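Local coordinates for RedY-like protein (Hahella chejuensis, PDB 2JDJ) that probably takes part in the biosynthesis of the red pigment prodigiosin, as a dimeric member of the RedY-like HapK family, at residues H6-F11 and Y55-K60. Numbering follows the deposited sequence.
Sequences HKIRLF and YVEVIK
His6 and Glu57 run alongside each other in the same direction, and the ND1 edge of the imidazole meets the carboxylate in a hydrogen bond of 2.6 Å from His6 ND1 to Glu57 OE2. Glu57 OE2 accepts through its anti lone pair, 17° out of the imidazole plane, while the ring and carboxylate planes are turned 57° apart. The Glu57 side chain reaches this spot because chi1 of 77° places CG in the position flanked by the backbone N and C, after which the extended remainder brings OE2 alongside ND1. A bound glycerol, probably from the crystallisation liquor, is also hydrogen-bonded to Glu57 OE2. The Ile8 side chain runs nearly perpendicular to that of Glu57, its CD1 lying 3.7 Å from Glu57 CD, and Ile59 CD1 comes obliquely to within 3.8 Å of His6 CE1. Were Glu57 cut back to an alanine, His6 ND1 would probably lose its carboxylate mate and the imidazole become freer to turn, with Ile8 CD1 losing the group it packs against.

Beneath these side chains, strands 2-10 and 55-61 are the central pair of the four-stranded antiparallel sheet, an arrangement consistent with the dimeric alpha-beta barrel superfamily, to which the family belongs. Two backbone bonds join His6 with Glu57, and two more join Ile8 with Tyr55, among them Ile8 N to Tyr55 O at 2.8 Å. Between these hydrogen-bonded pairs sits the non-hydrogen-bonded pair Lys7 and Val56, where Val56 CA approaches His6 O at 3.3 Å in a CA-H...O contact. Lys7 lies on the other face of the sheet, its NZ in salt bridges to Glu91 of its own chain and to Glu91 of the second subunit.

Leu10 meets the Tyr55 ring at its edge, CD1 being 3.7 Å from Tyr55 CE2. The Tyr55 hydroxyl is hydrogen-bonded to Glu20 on helix 16-30, which also contributes Phe19 against the Tyr55 ring.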
loop_
_atom_site.group_PDB
_atom_site.type_symbol
_atom_site.label_atom_id
_atom_site.label_comp_id
_atom_site.label_asym_id
_atom_site.label_seq_id
_atom_site.Cartn_x
_atom_site.Cartn_y
_atom_site.Cartn_z
ATOM N N HIS A 6 -0.855 6.152 -3.571
ATOM C CA HIS A 6 -1.749 7.243 -4.010
ATOM C C HIS A 6 -3.223 6.837 -3.967
ATOM O O HIS A 6 -3.572 5.733 -4.354
ATOM C CB HIS A 6 -1.455 7.664 -5.458
ATOM C CG HIS A 6 -0.083 8.204 -5.678
ATOM N ND1 HIS A 6 0.785 7.662 -6.600
ATOM C CD2 HIS A 6 0.582 9.236 -5.098
ATOM C CE1 HIS A 6 1.927 8.331 -6.577
ATOM N NE2 HIS A 6 1.823 9.303 -5.688
ATOM N N LYS A 7 -4.078 7.750 -3.516
ATOM C CA LYS A 7 -5.507 7.620 -3.720
ATOM C C LYS A 7 -5.717 8.265 -5.070
ATOM O O LYS A 7 -5.162 9.343 -5.336
ATOM C CB LYS A 7 -6.296 8.389 -2.659
ATOM C CG LYS A 7 -6.155 7.812 -1.252
ATOM C CD LYS A 7 -6.913 8.658 -0.273
ATOM C CE LYS A 7 -7.070 7.954 1.084
ATOM N NZ LYS A 7 -7.641 8.965 2.052
ATOM N N ILE A 8 -6.488 7.597 -5.920
ATOM C CA ILE A 8 -6.718 8.044 -7.301
ATOM C C ILE A 8 -8.202 8.238 -7.548
ATOM O O ILE A 8 -8.981 7.317 -7.343
ATOM C CB ILE A 8 -6.166 7.001 -8.308
ATOM C CG1 ILE A 8 -4.626 6.942 -8.210
ATOM C CG2 ILE A 8 -6.663 7.321 -9.745
ATOM C CD1 ILE A 8 -4.013 5.695 -8.824
ATOM N N ARG A 9 -8.599 9.424 -8.009
ATOM C CA ARG A 9 -9.993 9.677 -8.312
ATOM C C ARG A 9 -10.181 9.812 -9.825
ATOM O O ARG A 9 -9.504 10.617 -10.448
ATOM C CB ARG A 9 -10.459 10.959 -7.619
ATOM C CG ARG A 9 -11.960 11.110 -7.491
ATOM C CD ARG A 9 -12.350 12.494 -6.949
ATOM N NE ARG A 9 -11.924 13.555 -7.852
ATOM C CZ ARG A 9 -12.662 14.056 -8.852
ATOM N NH1 ARG A 9 -13.902 13.637 -9.085
ATOM N NH2 ARG A 9 -12.158 15.009 -9.617
ATOM N N LEU A 10 -11.102 9.037 -10.395
ATOM C CA LEU A 10 -11.493 9.195 -11.794
ATOM C C LEU A 10 -12.322 10.453 -11.929
ATOM O O LEU A 10 -13.139 10.750 -11.067
ATOM C CB LEU A 10 -12.317 7.999 -12.260
ATOM C CG LEU A 10 -11.722 6.586 -12.214
ATOM C CD1 LEU A 10 -12.653 5.575 -12.951
ATOM C CD2 LEU A 10 -10.323 6.546 -12.802
ATOM N N PHE A 11 -12.104 11.212 -12.994
ATOM C CA PHE A 11 -12.966 12.342 -13.300
ATOM C C PHE A 11 -14.373 11.835 -13.632
ATOM O O PHE A 11 -15.376 12.500 -13.387
ATOM C CB PHE A 11 -12.399 13.149 -14.474
ATOM C CG PHE A 11 -11.035 13.738 -14.206
ATOM C CD1 PHE A 11 -10.807 14.516 -13.080
ATOM C CD2 PHE A 11 -9.991 13.526 -15.088
ATOM C CE1 PHE A 11 -9.562 15.057 -12.844
ATOM C CE2 PHE A 11 -8.739 14.067 -14.856
ATOM C CZ PHE A 11 -8.528 14.829 -13.737
ATOM N N TYR A 55 -9.526 4.418 -6.692
ATOM C CA TYR A 55 -8.427 3.455 -6.797
ATOM C C TYR A 55 -7.339 3.807 -5.832
ATOM O O TYR A 55 -7.231 4.947 -5.393
ATOM C CB TYR A 55 -7.857 3.379 -8.234
ATOM C CG TYR A 55 -8.863 2.838 -9.231
ATOM C CD1 TYR A 55 -8.970 1.462 -9.481
ATOM C CD2 TYR A 55 -9.723 3.700 -9.902
ATOM C CE1 TYR A 55 -9.914 0.971 -10.391
ATOM C CE2 TYR A 55 -10.691 3.220 -10.817
ATOM C CZ TYR A 55 -10.778 1.868 -11.044
ATOM O OH TYR A 55 -11.713 1.423 -11.944
ATOM N N VAL A 56 -6.544 2.794 -5.486
ATOM C CA VAL A 56 -5.355 3.002 -4.707
ATOM C C VAL A 56 -4.207 2.332 -5.453
ATOM O O VAL A 56 -4.352 1.192 -5.903
ATOM C CB VAL A 56 -5.462 2.326 -3.309
ATOM C CG1 VAL A 56 -4.183 2.586 -2.544
ATOM C CG2 VAL A 56 -6.662 2.857 -2.530
ATOM N N GLU A 57 -3.079 3.019 -5.587
ATOM C CA GLU A 57 -1.899 2.351 -6.126
ATOM C C GLU A 57 -0.807 2.283 -5.061
ATOM O O GLU A 57 -0.680 3.196 -4.244
ATOM C CB GLU A 57 -1.422 3.007 -7.426
ATOM C CG GLU A 57 -0.657 4.316 -7.279
ATOM C CD GLU A 57 -0.399 5.027 -8.624
ATOM O OE1 GLU A 57 -0.654 4.457 -9.711
ATOM O OE2 GLU A 57 0.062 6.182 -8.588
ATOM N N VAL A 58 -0.059 1.178 -5.082
ATOM C CA VAL A 58 1.025 0.904 -4.158
ATOM C C VAL A 58 2.318 0.754 -4.970
ATOM O O VAL A 58 2.438 -0.143 -5.814
ATOM C CB VAL A 58 0.752 -0.376 -3.312
ATOM C CG1 VAL A 58 1.848 -0.577 -2.243
ATOM C CG2 VAL A 58 -0.636 -0.295 -2.642
ATOM N N ILE A 59 3.271 1.657 -4.744
ATOM C CA ILE A 59 4.532 1.617 -5.474
ATOM C C ILE A 59 5.651 1.346 -4.488
ATOM O O ILE A 59 5.911 2.166 -3.594
ATOM C CB ILE A 59 4.866 2.955 -6.183
ATOM C CG1 ILE A 59 3.629 3.582 -6.832
ATOM C CG2 ILE A 59 6.002 2.741 -7.178
ATOM C CD1 ILE A 59 3.804 5.040 -7.199
ATOM N N LYS A 60 6.298 0.196 -4.638
ATOM C CA LYS A 60 7.475 -0.139 -3.837
ATOM C C LYS A 60 8.720 0.219 -4.655
ATOM O O LYS A 60 8.866 -0.228 -5.805
ATOM C CB LYS A 60 7.465 -1.622 -3.434
ATOM C CG LYS A 60 8.621 -2.021 -2.528
ATOM C CD LYS A 60 8.533 -3.471 -2.028
ATOM C CE LYS A 60 8.018 -3.547 -0.589
ATOM N NZ LYS A 60 8.147 -4.906 -0.005
#